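Nop domain-containing protein (PDB 1NT2) probably binds box C/D guide RNA as a Nop5-type core protein and forms a complex with the methyltransferase fibrillarin. Local coordinates at residues G12-L17 with A43-K48; Y3-G8 with L34-S39; L80-E85 with L154-G159. One frame throughout, in Å; residues are numbered along the deposited sequence.

Contact 1: residues G12-L17 with A43-K48; sequences GKEIKL and AKALGK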
loop_
_atom_site.group_PDB
_atom_site.type_symbol
_atom_site.label_atom_id
_atom_site.label_comp_id
_atom_site.label_asym_id
_atom_site.label_seq_id
_atom_site.Cartn_x
_atom_site.Cartn_y
_atom_site.Cartn_z
ATOM N N GLY B 12 38.933 -6.415 -43.073
ATOM C CA GLY B 12 40.205 -6.551 -43.761
ATOM C C GLY B 12 40.305 -5.279 -44.584
ATOM O O GLY B 12 41.359 -4.901 -45.100
ATOM N N LYS B 13 39.167 -4.603 -44.673
ATOM C CA LYS B 13 39.041 -3.366 -45.418
ATOM C C LYS B 13 38.768 -2.238 -44.422
ATOM O O LYS B 13 39.258 -2.277 -43.293
ATOM C CB LYS B 13 37.896 -3.528 -46.414
ATOM C CG LYS B 13 37.989 -4.855 -47.172
ATOM C CD LYS B 13 36.671 -5.283 -47.810
ATOM C CE LYS B 13 36.789 -6.669 -48.447
ATOM N NZ LYS B 13 35.502 -7.169 -49.016
ATOM N N GLU B 14 37.992 -1.239 -44.831
ATOM C CA GLU B 14 37.676 -0.112 -43.951
ATOM C C GLU B 14 36.658 0.867 -44.531
ATOM O O GLU B 14 36.833 1.404 -45.622
ATOM C CB GLU B 14 38.963 0.637 -43.572
ATOM C CG GLU B 14 39.954 0.832 -44.728
ATOM C CD GLU B 14 39.940 2.240 -45.330
ATOM O OE1 GLU B 14 38.876 2.686 -45.814
ATOM O OE2 GLU B 14 41.004 2.900 -45.327
ATOM N N ILE B 15 35.582 1.085 -43.783
ATOM C CA ILE B 15 34.529 2.003 -44.192
ATOM C C ILE B 15 34.293 2.977 -43.044
ATOM O O ILE B 15 33.699 2.619 -42.029
ATOM C CB ILE B 15 33.205 1.243 -44.512
ATOM C CG1 ILE B 15 33.321 0.506 -45.853
ATOM C CG2 ILE B 15 32.030 2.219 -44.561
ATOM C CD1 ILE B 15 33.310 1.409 -47.084
ATOM N N LYS B 16 34.769 4.205 -43.205
ATOM C CA LYS B 16 34.608 5.222 -42.173
ATOM C C LYS B 16 33.163 5.683 -42.084
ATOM O O LYS B 16 32.317 5.233 -42.855
ATOM C CB LYS B 16 35.505 6.422 -42.474
ATOM C CG LYS B 16 36.979 6.102 -42.412
ATOM C CD LYS B 16 37.367 5.090 -43.466
ATOM C CE LYS B 16 38.745 4.533 -43.189
ATOM N NZ LYS B 16 39.767 5.611 -43.090
ATOM N N LEU B 17 32.883 6.569 -41.132
ATOM C CA LEU B 17 31.538 7.113 -40.962
ATOM C C LEU B 17 31.540 8.536 -41.504
ATOM O O LEU B 17 32.536 9.243 -41.368
ATOM C CB LEU B 17 31.130 7.122 -39.481
ATOM C CG LEU B 17 30.678 5.797 -38.856
ATOM C CD1 LEU B 17 31.883 4.914 -38.591
ATOM C CD2 LEU B 17 29.917 6.069 -37.567
ATOM N N ALA B 43 45.945 3.359 -37.873
ATOM C CA ALA B 43 47.064 4.128 -38.396
ATOM C C ALA B 43 47.007 3.953 -39.901
ATOM O O ALA B 43 47.296 4.887 -40.652
ATOM C CB ALA B 43 48.371 3.597 -37.856
ATOM N N LYS B 44 46.616 2.748 -40.324
ATOM C CA LYS B 44 46.482 2.414 -41.742
ATOM C C LYS B 44 45.157 2.921 -42.335
ATOM O O LYS B 44 44.645 2.355 -43.303
ATOM C CB LYS B 44 46.565 0.897 -41.947
ATOM C CG LYS B 44 47.970 0.320 -41.979
ATOM C CD LYS B 44 48.198 -0.548 -43.238
ATOM C CE LYS B 44 47.114 -1.620 -43.443
ATOM N NZ LYS B 44 46.921 -2.552 -42.285
ATOM N N ALA B 45 44.606 3.981 -41.754
ATOM C CA ALA B 45 43.354 4.549 -42.237
ATOM C C ALA B 45 43.438 6.058 -42.122
ATOM O O ALA B 45 43.205 6.783 -43.088
ATOM C CB ALA B 45 42.195 4.025 -41.414
ATOM N N LEU B 46 43.767 6.520 -40.919
ATOM C CA LEU B 46 43.916 7.942 -40.643
ATOM C C LEU B 46 45.406 8.222 -40.634
ATOM O O LEU B 46 46.210 7.334 -40.333
ATOM C CB LEU B 46 43.335 8.289 -39.279
ATOM C CG LEU B 46 41.964 7.716 -38.923
ATOM C CD1 LEU B 46 41.529 8.326 -37.607
ATOM C CD2 LEU B 46 40.943 8.027 -40.003
ATOM N N GLY B 47 45.775 9.454 -40.960
ATOM C CA GLY B 47 47.183 9.802 -40.993
ATOM C C GLY B 47 47.853 9.597 -39.650
ATOM O O GLY B 47 47.670 8.568 -38.990
ATOM N N LYS B 48 48.658 10.575 -39.253
ATOM C CA LYS B 48 49.328 10.516 -37.964
ATOM C C LYS B 48 48.342 11.153 -36.983
ATOM O O LYS B 48 48.388 10.906 -35.775
ATOM C CB LYS B 48 50.652 11.294 -38.009
ATOM C CG LYS B 48 51.675 10.782 -39.042
ATOM C CD LYS B 48 52.287 9.406 -38.686
ATOM C CE LYS B 48 51.513 8.202 -39.270
ATOM N NZ LYS B 48 50.202 7.893 -38.610
#

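Contact 2: residues Y3-G8 with L34-S39; sequences YNLWFG and LPFNVS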
loop_
_atom_site.group_PDB
_atom_site.type_symbol
_atom_site.label_atom_id
_atom_site.label_comp_id
_atom_site.label_asym_id
_atom_site.label_seq_id
_atom_site.Cartn_x
_atom_site.Cartn_y
_atom_site.Cartn_z
ATOM N N TYR B 3 33.580 -5.920 -37.530
ATOM C CA TYR B 3 34.193 -5.361 -36.336
ATOM C C TYR B 3 33.811 -3.888 -36.259
ATOM O O TYR B 3 33.800 -3.193 -37.270
ATOM C CB TYR B 3 35.713 -5.531 -36.382
ATOM C CG TYR B 3 36.190 -6.935 -36.068
ATOM C CD1 TYR B 3 36.880 -7.694 -37.020
ATOM C CD2 TYR B 3 35.990 -7.489 -34.808
ATOM C CE1 TYR B 3 37.364 -8.964 -36.718
ATOM C CE2 TYR B 3 36.469 -8.755 -34.494
ATOM C CZ TYR B 3 37.158 -9.489 -35.447
ATOM O OH TYR B 3 37.655 -10.731 -35.110
ATOM N N ASN B 4 33.478 -3.423 -35.060
ATOM C CA ASN B 4 33.071 -2.037 -34.873
ATOM C C ASN B 4 34.140 -1.213 -34.166
ATOM O O ASN B 4 34.184 -1.162 -32.944
ATOM C CB ASN B 4 31.765 -1.966 -34.068
ATOM C CG ASN B 4 30.641 -2.799 -34.677
ATOM O OD1 ASN B 4 30.376 -3.923 -34.240
ATOM N ND2 ASN B 4 29.975 -2.246 -35.692
ATOM N N LEU B 5 35.003 -0.568 -34.938
ATOM C CA LEU B 5 36.046 0.259 -34.353
ATOM C C LEU B 5 35.554 1.701 -34.371
ATOM O O LEU B 5 34.628 2.028 -35.108
ATOM C CB LEU B 5 37.332 0.110 -35.154
ATOM C CG LEU B 5 37.675 -1.335 -35.537
ATOM C CD1 LEU B 5 39.106 -1.368 -36.066
ATOM C CD2 LEU B 5 37.514 -2.278 -34.344
ATOM N N TRP B 6 36.170 2.565 -33.570
ATOM C CA TRP B 6 35.739 3.957 -33.484
ATOM C C TRP B 6 35.717 4.779 -34.768
ATOM O O TRP B 6 35.049 5.813 -34.818
ATOM C CB TRP B 6 36.551 4.711 -32.428
ATOM C CG TRP B 6 37.989 4.995 -32.778
ATOM C CD1 TRP B 6 39.075 4.200 -32.524
ATOM C CD2 TRP B 6 38.500 6.187 -33.386
ATOM N NE1 TRP B 6 40.228 4.828 -32.928
ATOM C CE2 TRP B 6 39.905 6.048 -33.462
ATOM C CE3 TRP B 6 37.909 7.361 -33.871
ATOM C CZ2 TRP B 6 40.727 7.039 -34.004
ATOM C CZ3 TRP B 6 38.724 8.345 -34.407
ATOM C CH2 TRP B 6 40.121 8.177 -34.468
ATOM N N PHE B 7 36.441 4.345 -35.800
ATOM C CA PHE B 7 36.454 5.085 -37.066
ATOM C C PHE B 7 35.611 4.423 -38.147
ATOM O O PHE B 7 35.135 5.095 -39.061
ATOM C CB PHE B 7 37.889 5.300 -37.590
ATOM C CG PHE B 7 38.795 4.109 -37.427
ATOM C CD1 PHE B 7 39.537 3.935 -36.255
ATOM C CD2 PHE B 7 38.892 3.153 -38.431
ATOM C CE1 PHE B 7 40.362 2.820 -36.087
ATOM C CE2 PHE B 7 39.712 2.039 -38.275
ATOM C CZ PHE B 7 40.449 1.869 -37.100
ATOM N N GLY B 8 35.419 3.115 -38.041
ATOM C CA GLY B 8 34.620 2.427 -39.037
ATOM C C GLY B 8 34.483 0.928 -38.823
ATOM O O GLY B 8 34.761 0.419 -37.731
ATOM N N LEU B 34 39.510 -8.187 -29.498
ATOM C CA LEU B 34 39.814 -8.090 -30.922
ATOM C C LEU B 34 41.119 -8.828 -31.230
ATOM O O LEU B 34 42.006 -8.907 -30.371
ATOM C CB LEU B 34 39.920 -6.629 -31.351
ATOM C CG LEU B 34 38.696 -5.745 -31.102
ATOM C CD1 LEU B 34 38.773 -4.530 -32.018
ATOM C CD2 LEU B 34 37.421 -6.516 -31.374
ATOM N N PRO B 35 41.246 -9.404 -32.446
ATOM C CA PRO B 35 42.487 -10.120 -32.770
ATOM C C PRO B 35 43.495 -9.206 -33.445
ATOM O O PRO B 35 44.459 -9.673 -34.042
ATOM C CB PRO B 35 42.021 -11.243 -33.703
ATOM C CG PRO B 35 40.500 -11.254 -33.564
ATOM C CD PRO B 35 40.181 -9.801 -33.377
ATOM N N PHE B 36 43.256 -7.902 -33.346
ATOM C CA PHE B 36 44.146 -6.911 -33.937
ATOM C C PHE B 36 44.235 -5.617 -33.135
ATOM O O PHE B 36 43.454 -5.392 -32.207
ATOM C CB PHE B 36 43.703 -6.587 -35.354
ATOM C CG PHE B 36 42.238 -6.342 -35.491
ATOM C CD1 PHE B 36 41.330 -7.373 -35.294
ATOM C CD2 PHE B 36 41.767 -5.086 -35.873
ATOM C CE1 PHE B 36 39.969 -7.157 -35.486
ATOM C CE2 PHE B 36 40.407 -4.851 -36.069
ATOM C CZ PHE B 36 39.503 -5.883 -35.879
ATOM N N ASN B 37 45.192 -4.765 -33.488
ATOM C CA ASN B 37 45.354 -3.502 -32.778
ATOM C C ASN B 37 44.584 -2.402 -33.448
ATOM O O ASN B 37 45.021 -1.872 -34.468
ATOM C CB ASN B 37 46.821 -3.096 -32.708
ATOM C CG ASN B 37 47.489 -3.560 -31.432
ATOM O OD1 ASN B 37 47.553 -4.764 -31.147
ATOM N ND2 ASN B 37 47.991 -2.606 -30.648
ATOM N N VAL B 38 43.441 -2.053 -32.871
ATOM C CA VAL B 38 42.609 -0.997 -33.433
ATOM C C VAL B 38 43.483 0.199 -33.791
ATOM O O VAL B 38 43.262 0.882 -34.793
ATOM C CB VAL B 38 41.541 -0.543 -32.430
ATOM C CG1 VAL B 38 40.570 0.432 -33.105
ATOM C CG2 VAL B 38 40.816 -1.756 -31.875
ATOM N N SER B 39 44.482 0.431 -32.951
ATOM C CA SER B 39 45.421 1.517 -33.140
ATOM C C SER B 39 46.127 1.394 -34.489
ATOM O O SER B 39 46.195 2.361 -35.249
ATOM C CB SER B 39 46.449 1.494 -32.008
ATOM O OG SER B 39 46.950 0.178 -31.813
#

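Contact 3: residues L80-E85 with L154-G159; sequences LVKALE and LLERAG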
loop_
_atom_site.group_PDB
_atom_site.type_symbol
_atom_site.label_atom_id
_atom_site.label_comp_id
_atom_site.label_asym_id
_atom_site.label_seq_id
_atom_site.Cartn_x
_atom_site.Cartn_y
_atom_site.Cartn_z
ATOM N N LEU B 80 8.659 12.984 -13.914
ATOM C CA LEU B 80 7.477 13.034 -14.743
ATOM C C LEU B 80 6.795 11.674 -14.863
ATOM O O LEU B 80 5.573 11.572 -14.761
ATOM C CB LEU B 80 7.863 13.556 -16.123
ATOM C CG LEU B 80 6.963 14.653 -16.682
ATOM C CD1 LEU B 80 6.898 15.799 -15.695
ATOM C CD2 LEU B 80 7.496 15.116 -18.025
ATOM N N VAL B 81 7.591 10.630 -15.083
ATOM C CA VAL B 81 7.062 9.277 -15.228
ATOM C C VAL B 81 6.538 8.761 -13.906
ATOM O O VAL B 81 5.565 8.001 -13.865
ATOM C CB VAL B 81 8.134 8.306 -15.691
ATOM C CG1 VAL B 81 7.568 6.917 -15.766
ATOM C CG2 VAL B 81 8.648 8.718 -17.023
ATOM N N LYS B 82 7.203 9.167 -12.828
ATOM C CA LYS B 82 6.812 8.744 -11.497
ATOM C C LYS B 82 5.548 9.456 -11.062
ATOM O O LYS B 82 4.836 8.991 -10.182
ATOM C CB LYS B 82 7.940 9.009 -10.500
ATOM C CG LYS B 82 9.041 7.955 -10.507
ATOM C CD LYS B 82 9.973 8.139 -9.320
ATOM C CE LYS B 82 10.900 6.948 -9.137
ATOM N NZ LYS B 82 11.893 6.827 -10.238
ATOM N N ALA B 83 5.262 10.593 -11.677
ATOM C CA ALA B 83 4.059 11.323 -11.319
ATOM C C ALA B 83 2.926 10.753 -12.142
ATOM O O ALA B 83 1.803 10.619 -11.668
ATOM C CB ALA B 83 4.229 12.816 -11.609
ATOM N N LEU B 84 3.234 10.411 -13.385
ATOM C CA LEU B 84 2.230 9.862 -14.263
ATOM C C LEU B 84 1.541 8.713 -13.531
ATOM O O LEU B 84 0.428 8.862 -13.028
ATOM C CB LEU B 84 2.876 9.372 -15.561
ATOM C CG LEU B 84 1.899 8.903 -16.642
ATOM C CD1 LEU B 84 1.023 10.063 -17.084
ATOM C CD2 LEU B 84 2.665 8.334 -17.827
ATOM N N GLU B 85 2.215 7.577 -13.444
ATOM C CA GLU B 85 1.654 6.415 -12.778
ATOM C C GLU B 85 0.891 6.779 -11.524
ATOM O O GLU B 85 -0.133 6.179 -11.224
ATOM C CB GLU B 85 2.770 5.443 -12.438
ATOM C CG GLU B 85 3.574 5.096 -13.656
ATOM C CD GLU B 85 4.838 4.373 -13.322
ATOM O OE1 GLU B 85 5.510 4.798 -12.353
ATOM O OE2 GLU B 85 5.156 3.397 -14.039
ATOM N N LEU B 154 11.880 3.088 -19.099
ATOM C CA LEU B 154 13.166 2.471 -18.865
ATOM C C LEU B 154 14.008 3.495 -18.123
ATOM O O LEU B 154 14.610 3.189 -17.100
ATOM C CB LEU B 154 13.858 2.133 -20.176
ATOM C CG LEU B 154 13.249 1.030 -21.022
ATOM C CD1 LEU B 154 14.095 0.848 -22.270
ATOM C CD2 LEU B 154 13.184 -0.256 -20.210
ATOM N N LEU B 155 14.044 4.719 -18.639
ATOM C CA LEU B 155 14.837 5.764 -18.016
ATOM C C LEU B 155 14.477 5.981 -16.562
ATOM O O LEU B 155 15.352 6.195 -15.732
ATOM C CB LEU B 155 14.680 7.079 -18.768
ATOM C CG LEU B 155 15.393 8.290 -18.158
ATOM C CD1 LEU B 155 16.882 8.023 -18.051
ATOM C CD2 LEU B 155 15.126 9.515 -19.017
ATOM N N GLU B 156 13.193 5.937 -16.239
ATOM C CA GLU B 156 12.800 6.141 -14.852
ATOM C C GLU B 156 13.143 4.914 -14.030
ATOM O O GLU B 156 13.584 5.034 -12.899
ATOM C CB GLU B 156 11.300 6.444 -14.743
ATOM C CG GLU B 156 10.753 6.472 -13.312
ATOM C CD GLU B 156 9.951 5.220 -12.948
ATOM O OE1 GLU B 156 9.598 5.072 -11.757
ATOM O OE2 GLU B 156 9.667 4.393 -13.848
ATOM N N ARG B 157 12.942 3.737 -14.606
ATOM C CA ARG B 157 13.241 2.491 -13.912
ATOM C C ARG B 157 14.764 2.359 -13.743
ATOM O O ARG B 157 15.248 1.747 -12.780
ATOM C CB ARG B 157 12.690 1.303 -14.710
ATOM C CG ARG B 157 12.271 0.114 -13.854
ATOM C CD ARG B 157 10.858 0.278 -13.307
ATOM N NE ARG B 157 10.711 1.461 -12.462
ATOM C CZ ARG B 157 11.362 1.646 -11.320
ATOM N NH1 ARG B 157 12.209 0.719 -10.886
ATOM N NH2 ARG B 157 11.166 2.753 -10.612
ATOM N N ALA B 158 15.501 2.940 -14.695
ATOM C CA ALA B 158 16.967 2.938 -14.697
ATOM C C ALA B 158 17.438 3.963 -13.683
ATOM O O ALA B 158 18.455 3.781 -13.013
ATOM C CB ALA B 158 17.494 3.300 -16.081
ATOM N N GLY B 159 16.684 5.054 -13.588
ATOM C CA GLY B 159 17.007 6.100 -12.645
ATOM C C GLY B 159 17.419 7.397 -13.291
ATOM O O GLY B 159 16.890 8.446 -12.955
#

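Contact 1: residues G12-L17 with A43-K48
The end of the Lys16 side chain lies over the methyl of Ala45, NZ coming nearest and CE following at 3.9 Å from Ala45 CB. The lysine does not run out straight: it bends at CB-CG (chi2 63°) and again about CD-CE (chi4 -56°), which carries the amine across to the opposing loop. There NZ also comes within 4.1 Å of Leu46 CD2, so Ala45 and Leu46 both pack against one amine. On its own loop the same NZ is 3.7 Å from Glu14 OE2, a long salt bridge that pairs the two side chains as they reach across. Glu14 adds a looser touch, OE2 standing 4.2 Å from Ala45 CB. No hydrogen bond joins the segments, and only 130 Å² is buried between them. The backbones stay well apart, with 7.5 Å between Glu14 CA and Ala45 CA at their nearest pair. Lys44, where the chain leaves helix 38-43, contributes a slight backbone contact. Segment 12-17 is tied to the preceding strand by backbone bonding of Ile15 with Val9. Such sparse contact is typical of loop-against-loop surface packing, here between the loop after strand 9-10 and the linker from helix 38-43 to helix 50-71.

Contact 2: residues Y3-G8 with L34-S39
Phe36 turns the edge of its ring toward one face of Tyr3, a T-shaped pair with planes at 71° and centroids 4.7 Å apart. Phe36 CZ and CE1 do the touching, lying over the CG-CD1-CE1 side of the tyrosine ring. The phenol end reaches past the stack to Pro35, whose CD is 3.7 Å from Tyr3 CZ, while Leu34 CD2 meets Tyr3 CD2 at 3.8 Å. With an alanine in place of Tyr3, the edge of Phe36 would probably lose the face it packs on, and Leu34 and Pro35 would face a gap. Leu5 divides its two methyls: CD1 approaches the rim of Phe36 near the ring plane, 3.7 Å from CE2, and CD2 slides alongside Leu34 CD1. Its CG lies anti to the carbonyl carbon (chi1 -44°), a choice that sends the fork between Phe36 and Val38. Val38 CG1 then sits 3.8 Å from Leu5 CD1 and equally far from Phe7 CE1. The fibrillarin chain packs on the Trp6 and Val38 end, its Ile123 on Trp6 and its Gly122 on Val38. No hydrogen bond crosses between the segments, so the two are joined by apolar and aromatic packing alone.

Contact 3: residues L80-E85 with L154-G159
Lys82 and Glu156 join in a salt-bridge network with Arg157 where helix 73-93 crosses helix 148-158, the short axes being 9.8 Å apart and at 103°. The apolar part is small. Val81 packs CB against Glu156 CB at 3.8 Å, and the methylenes of Lys82 pass across the glutamate, CG 3.6 Å from Glu156 CG. The charged part centres on the Glu156 carboxylate, which is brought to Lys82 with CG anti to the backbone N (chi1 172°). Its OE1 receives a weak hydrogen bond from Lys82 NZ at 3.3 Å, within a salt bridge, and a firmer one from Arg157 NH2 at 3.0 Å. Lys153 binds OE2 of Glu156 and OE2 of Glu85, and this shared cation would probably ease the approach of the two acids, whose OE1 atoms are 4.1 Å apart. Arg157 has a second mate in Glu178, bound through NH1. The second subunit covers the neighbouring part of helix 73-93, with its Lys97 packing on Lys82 and Ala83. The two flat groups within segment 154-159 are turned against each other: Glu156 OE1 lies in the guanidinium plane of Arg157, yet NH2 meets that oxygen from above the carboxylate plane, 63° out of it.

How the contacts relate
From the N terminus, the chain first lays down 3-8 and then 12-17, and later returns through 34-39 and 43-48. Contact 2 thus closes before contact 1, and the two loops cross rather than nest. Their centres are 10 Å apart and they touch: Leu46 CD1 packs on Trp6 CH2, and Leu17 CD1 on the backbone of Phe7 and Gly8. Contact 2 joins the hairpin region to the start of helix 38-43, and contact 1 the loop after strand 9-10 to the linker beyond that helix. Contact 3 opens later, in series, and closes a long, mostly helical loop. Its centre is about 37 Å from that of contact 2, on the opposite side of the chain's centre.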